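Local coordinates for adenylyltransferase and sulfurtransferase uba4 (Chaetomium thermophilum, PDB 6YUB), which probably adenylates and then thiolates the C-terminus of a sulfur-carrier protein, in pathways leading to thiolated wobble uridines of tRNA and to the molybdenum cofactor, at residues A[318-323]-A[433-438]; A[333-338]-A[390-395]. One frame throughout, in Å; residues are numbered along the deposited sequence.

Contact 1: A[318-323]-A[433-438]; sequences ITATAY and DEVDPD
The carboxylate of Glu434 lies against the N-terminal turn of helix 320-328 in the rhodanese-like domain, a helix N-capped by Thr319; Ala320 CB and Thr321 N share one face of it, and Thr321 OG1 takes the edge at OE1. Ala320 CB sits over that face, 4.1 Å from Glu434 CD. Thr321 N comes in from above the plane, at 3.3 Å from Glu434 OE1 with a bent N-H...O angle of 136°. At the edge, Thr321 OG1 donates to the anti lone pair of Glu434 OE1 at 2.6 Å. With OG1 anti to its own carbonyl carbon (chi1 -58°), Thr321 brings its hydroxyl to the same oxygen that its N-H reaches. Glu434 OE2 is tied in by a water that accepts from Ala320 N. In the cap, Thr319 OG1 accepts from Ala322 N at 2.9 Å. The helix start probably favours the carboxylate as an anion, and Arg268 of the neighbouring subunit forms a salt bridge to OE1. Replacing Glu434 with an alanine would probably leave Thr321 OG1 and that arginine without their acceptor and open a gap over the Ala320 methyl. Just past the end of helix 427-434, Val435 completes the contact from its apolar side: its CG2 lies 3.5 Å from Ala320 O and 4.3 Å from Ala320 CB.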
loop_
_atom_site.group_PDB
_atom_site.type_symbol
_atom_site.label_atom_id
_atom_site.label_comp_id
_atom_site.label_asym_id
_atom_site.label_seq_id
_atom_site.Cartn_x
_atom_site.Cartn_y
_atom_site.Cartn_z
ATOM N N ILE A 318 -18.696 -6.399 3.247
ATOM C CA ILE A 318 -18.609 -6.103 4.672
ATOM C C ILE A 318 -17.671 -7.116 5.308
ATOM O O ILE A 318 -17.651 -8.287 4.922
ATOM C CB ILE A 318 -20.001 -6.132 5.342
ATOM C CG1 ILE A 318 -19.898 -5.692 6.803
ATOM C CG2 ILE A 318 -20.614 -7.527 5.251
ATOM C CD1 ILE A 318 -21.237 -5.393 7.442
ATOM N N THR A 319 -16.883 -6.659 6.277
ATOM C CA THR A 319 -15.964 -7.541 6.976
ATOM C C THR A 319 -16.718 -8.381 8.002
ATOM O O THR A 319 -17.772 -7.985 8.513
ATOM C CB THR A 319 -14.867 -6.739 7.673
ATOM O OG1 THR A 319 -15.455 -5.844 8.623
ATOM C CG2 THR A 319 -14.050 -5.934 6.657
ATOM N N ALA A 320 -16.170 -9.563 8.297
ATOM C CA ALA A 320 -16.722 -10.379 9.371
ATOM C C ALA A 320 -16.780 -9.585 10.669
ATOM O O ALA A 320 -17.747 -9.693 11.435
ATOM C CB ALA A 320 -15.884 -11.643 9.554
ATOM N N THR A 321 -15.757 -8.762 10.923
ATOM C CA THR A 321 -15.749 -7.930 12.121
ATOM C C THR A 321 -16.922 -6.957 12.120
ATOM O O THR A 321 -17.679 -6.877 13.097
ATOM C CB THR A 321 -14.426 -7.170 12.219
ATOM O OG1 THR A 321 -13.337 -8.105 12.237
ATOM C CG2 THR A 321 -14.385 -6.313 13.477
ATOM N N ALA A 322 -17.092 -6.210 11.025
ATOM C CA ALA A 322 -18.135 -5.191 10.982
ATOM C C ALA A 322 -19.525 -5.815 11.022
ATOM O O ALA A 322 -20.421 -5.302 11.702
ATOM C CB ALA A 322 -17.973 -4.321 9.735
ATOM N N TYR A 323 -19.731 -6.918 10.295
ATOM C CA TYR A 323 -21.030 -7.578 10.333
ATOM C C TYR A 323 -21.378 -8.017 11.752
ATOM O O TYR A 323 -22.515 -7.844 12.202
ATOM C CB TYR A 323 -21.054 -8.782 9.392
ATOM C CG TYR A 323 -22.377 -9.519 9.432
ATOM C CD1 TYR A 323 -23.485 -9.030 8.755
ATOM C CD2 TYR A 323 -22.520 -10.694 10.156
ATOM C CE1 TYR A 323 -24.695 -9.693 8.789
ATOM C CE2 TYR A 323 -23.728 -11.366 10.198
ATOM C CZ TYR A 323 -24.814 -10.856 9.514
ATOM O OH TYR A 323 -26.021 -11.513 9.547
ATOM N N ASP A 433 -11.503 -16.417 12.105
ATOM C CA ASP A 433 -10.263 -15.737 12.456
ATOM C C ASP A 433 -10.515 -14.413 13.164
ATOM O O ASP A 433 -9.696 -13.992 13.992
ATOM C CB ASP A 433 -9.423 -15.502 11.196
ATOM C CG ASP A 433 -8.965 -16.795 10.550
ATOM O OD1 ASP A 433 -9.100 -17.862 11.186
ATOM O OD2 ASP A 433 -8.470 -16.749 9.405
ATOM N N GLU A 434 -11.626 -13.747 12.867
ATOM C CA GLU A 434 -11.864 -12.399 13.356
ATOM C C GLU A 434 -12.870 -12.303 14.487
ATOM O O GLU A 434 -12.804 -11.357 15.271
ATOM C CB GLU A 434 -12.346 -11.495 12.209
ATOM C CG GLU A 434 -11.382 -11.368 11.047
ATOM C CD GLU A 434 -11.954 -10.523 9.924
ATOM O OE1 GLU A 434 -12.666 -9.543 10.223
ATOM O OE2 GLU A 434 -11.701 -10.843 8.743
ATOM N N VAL A 435 -13.798 -13.255 14.599
ATOM C CA VAL A 435 -14.925 -13.101 15.512
ATOM C C VAL A 435 -15.037 -14.284 16.463
ATOM O O VAL A 435 -15.048 -14.107 17.687
ATOM C CB VAL A 435 -16.240 -12.917 14.724
ATOM C CG1 VAL A 435 -17.443 -12.890 15.666
ATOM C CG2 VAL A 435 -16.191 -11.649 13.883
ATOM N N ASP A 436 -15.123 -15.494 15.914
ATOM C CA ASP A 436 -15.412 -16.698 16.692
ATOM C C ASP A 436 -14.320 -17.728 16.446
ATOM O O ASP A 436 -14.449 -18.591 15.567
ATOM C CB ASP A 436 -16.790 -17.254 16.326
ATOM C CG ASP A 436 -17.184 -18.453 17.165
ATOM O OD1 ASP A 436 -16.414 -18.829 18.074
ATOM O OD2 ASP A 436 -18.269 -19.019 16.913
ATOM N N PRO A 437 -13.232 -17.681 17.220
ATOM C CA PRO A 437 -12.112 -18.603 16.960
ATOM C C PRO A 437 -12.473 -20.071 17.119
ATOM O O PRO A 437 -11.790 -20.924 16.540
ATOM C CB PRO A 437 -11.051 -18.177 17.988
ATOM C CG PRO A 437 -11.441 -16.786 18.405
ATOM C CD PRO A 437 -12.940 -16.753 18.331
ATOM N N ASP A 438 -13.515 -20.395 17.885
ATOM C CA ASP A 438 -13.923 -21.776 18.101
ATOM C C ASP A 438 -15.035 -22.215 17.153
ATOM O O ASP A 438 -15.748 -23.180 17.447
ATOM C CB ASP A 438 -14.361 -21.973 19.554
ATOM C CG ASP A 438 -13.185 -22.078 20.511
ATOM O OD1 ASP A 438 -12.421 -21.098 20.630
ATOM O OD2 ASP A 438 -13.027 -23.143 21.146
HETATM O O HOH W 1 -13.740 -10.305 7.060
#

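Contact 2: A[333-338]-A[390-395]; sequences GEHILL and PIVVVC
Leu338 and Ile391 meet methyl to methyl, CD1 to CG2 at 3.6 Å, on one face of a parallel strand pair in the rhodanese-like domain; on the other, Leu337 CD1 leans against Val392 CG1 at 3.8 Å. With Leu337 CG anti to the backbone N (chi1 177°), and so beside its own carbonyl carbon, the further turn about CB-CG (chi2 63°) brings CD1 toward strand 391-394, close to Val392 O as well. The strands run 19° apart and are laced by four backbone hydrogen bonds. Ile336 N donates to Pro390 O, Val392 N to Ile336 O, Leu338 N to Val392 O at 2.7 Å and nearly straight, and Val394 N to Leu338 O at 2.9 Å. CA-H...O contacts fill in between them, such as Leu337 CA to Val392 O at 3.4 Å.

Toward the start of both segments the packing thins. Gly333 and Glu334 are exposed, and His335 touches Pro390 mainly through CB, 4.1 Å from Pro390 CD. Its ring reaches Val392 CG2 at 4.0 Å from CD2, an oblique approach, while ND1 bonds to Leu332 O and NE2 to Tyr323 OH, and together these hold the ring's rotation.

The pair lies inside the domain's parallel sheet. As in other rhodanese domains, the loop that follows 391-394 is probably the active-site loop. Strand 421-425 hydrogen-bonds along the far edge of 391-394, and Val355 bonds to Leu337 from the other direction. Helix 401-410 covers Val393 with Ser401, Val404 and Val405, while helix 320-328 packs on the Leu337 and Val392 face.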
loop_
_atom_site.group_PDB
_atom_site.type_symbol
_atom_site.label_atom_id
_atom_site.label_comp_id
_atom_site.label_asym_id
_atom_site.label_seq_id
_atom_site.Cartn_x
_atom_site.Cartn_y
_atom_site.Cartn_z
ATOM N N GLY A 333 -31.265 -4.426 10.845
ATOM C CA GLY A 333 -32.666 -4.770 10.977
ATOM C C GLY A 333 -33.272 -5.145 9.634
ATOM O O GLY A 333 -32.933 -4.574 8.599
ATOM N N GLU A 334 -34.163 -6.132 9.667
ATOM C CA GLU A 334 -34.954 -6.551 8.515
ATOM C C GLU A 334 -34.143 -7.301 7.470
ATOM O O GLU A 334 -34.678 -7.624 6.402
ATOM C CB GLU A 334 -35.631 -5.343 7.853
ATOM C CG GLU A 334 -37.065 -5.571 7.417
ATOM C CD GLU A 334 -37.813 -4.269 7.190
ATOM O OE1 GLU A 334 -37.672 -3.675 6.101
ATOM O OE2 GLU A 334 -38.534 -3.833 8.113
ATOM N N HIS A 335 -32.879 -7.604 7.745
ATOM C CA HIS A 335 -31.986 -8.124 6.720
ATOM C C HIS A 335 -32.073 -9.644 6.623
ATOM O O HIS A 335 -32.605 -10.325 7.503
ATOM C CB HIS A 335 -30.541 -7.697 7.001
ATOM C CG HIS A 335 -29.783 -8.644 7.875
ATOM N ND1 HIS A 335 -29.795 -8.564 9.251
ATOM C CD2 HIS A 335 -28.975 -9.687 7.568
ATOM C CE1 HIS A 335 -29.039 -9.522 9.755
ATOM N NE2 HIS A 335 -28.528 -10.218 8.754
ATOM N N ILE A 336 -31.544 -10.166 5.519
ATOM C CA ILE A 336 -31.480 -11.598 5.252
ATOM C C ILE A 336 -30.013 -12.002 5.184
ATOM O O ILE A 336 -29.191 -11.285 4.605
ATOM C CB ILE A 336 -32.214 -11.962 3.941
ATOM C CG1 ILE A 336 -33.711 -12.147 4.211
ATOM C CG2 ILE A 336 -31.612 -13.210 3.311
ATOM C CD1 ILE A 336 -34.550 -12.338 2.961
ATOM N N LEU A 337 -29.689 -13.149 5.780
ATOM C CA LEU A 337 -28.327 -13.680 5.792
ATOM C C LEU A 337 -28.332 -15.022 5.069
ATOM O O LEU A 337 -28.951 -15.985 5.539
ATOM C CB LEU A 337 -27.807 -13.827 7.220
ATOM C CG LEU A 337 -26.418 -14.449 7.375
ATOM C CD1 LEU A 337 -25.352 -13.585 6.710
ATOM C CD2 LEU A 337 -26.093 -14.668 8.850
ATOM N N LEU A 338 -27.641 -15.084 3.936
ATOM C CA LEU A 338 -27.639 -16.261 3.078
ATOM C C LEU A 338 -26.283 -16.949 3.163
ATOM O O LEU A 338 -25.252 -16.348 2.837
ATOM C CB LEU A 338 -27.952 -15.876 1.634
ATOM C CG LEU A 338 -29.281 -15.149 1.428
ATOM C CD1 LEU A 338 -29.433 -14.712 -0.020
ATOM C CD2 LEU A 338 -30.445 -16.032 1.848
ATOM N N PRO A 390 -31.731 -5.319 3.335
ATOM C CA PRO A 390 -30.422 -5.759 2.836
ATOM C C PRO A 390 -30.317 -7.273 2.763
ATOM O O PRO A 390 -31.004 -8.006 3.480
ATOM C CB PRO A 390 -29.431 -5.184 3.860
ATOM C CG PRO A 390 -30.174 -4.091 4.558
ATOM C CD PRO A 390 -31.613 -4.514 4.568
ATOM N N ILE A 391 -29.440 -7.738 1.877
ATOM C CA ILE A 391 -29.107 -9.152 1.749
ATOM C C ILE A 391 -27.609 -9.298 1.977
ATOM O O ILE A 391 -26.811 -8.574 1.367
ATOM C CB ILE A 391 -29.507 -9.717 0.375
ATOM C CG1 ILE A 391 -31.027 -9.686 0.211
ATOM C CG2 ILE A 391 -28.975 -11.137 0.212
ATOM C CD1 ILE A 391 -31.504 -10.029 -1.192
ATOM N N VAL A 392 -27.232 -10.226 2.852
ATOM C CA VAL A 392 -25.833 -10.510 3.151
ATOM C C VAL A 392 -25.548 -11.952 2.761
ATOM O O VAL A 392 -26.264 -12.867 3.184
ATOM C CB VAL A 392 -25.507 -10.271 4.637
ATOM C CG1 VAL A 392 -24.021 -10.493 4.896
ATOM C CG2 VAL A 392 -25.932 -8.869 5.056
ATOM N N VAL A 393 -24.506 -12.149 1.959
ATOM C CA VAL A 393 -24.101 -13.468 1.490
ATOM C C VAL A 393 -22.810 -13.852 2.195
ATOM O O VAL A 393 -21.953 -12.997 2.445
ATOM C CB VAL A 393 -23.914 -13.494 -0.041
ATOM C CG1 VAL A 393 -23.503 -14.887 -0.503
ATOM C CG2 VAL A 393 -25.192 -13.041 -0.741
ATOM N N VAL A 394 -22.675 -15.136 2.517
ATOM C CA VAL A 394 -21.461 -15.662 3.128
ATOM C C VAL A 394 -21.225 -17.069 2.598
ATOM O O VAL A 394 -22.165 -17.863 2.471
ATOM C CB VAL A 394 -21.552 -15.665 4.670
ATOM C CG1 VAL A 394 -22.557 -16.711 5.147
ATOM C CG2 VAL A 394 -20.176 -15.908 5.283
ATOM N N CYS A 395 -19.970 -17.377 2.295
ATOM C CA CYS A 395 -19.600 -18.690 1.780
ATOM C C CYS A 395 -18.411 -19.196 2.597
ATOM O O CYS A 395 -18.131 -18.721 3.704
ATOM C CB CYS A 395 -19.310 -18.612 0.277
ATOM S SG CYS A 395 -17.875 -17.646 -0.162
#

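How the contacts relate
Along the chain 318-323 comes first, then 333-338 and 390-395, and 433-438 last, so both halves of contact 2 fall between the halves of contact 1. Their centres are about 15 Å apart, both in the rhodanese-like domain, whose parallel sheet they share. Strand 317-319 is at one margin of that sheet, with 421-425 between it and 391-394. Tyr323, on helix 320-328, joins the two: its OH is 2.9 Å from His335 NE2, a probable hydrogen bond, and its CE1 packs on Val392 CG2 at 4.0 Å. Contact 2 joins two inner strands of the sheet, whereas contact 1 ties the domain's first helix to its last, where the neighbouring subunit also touches.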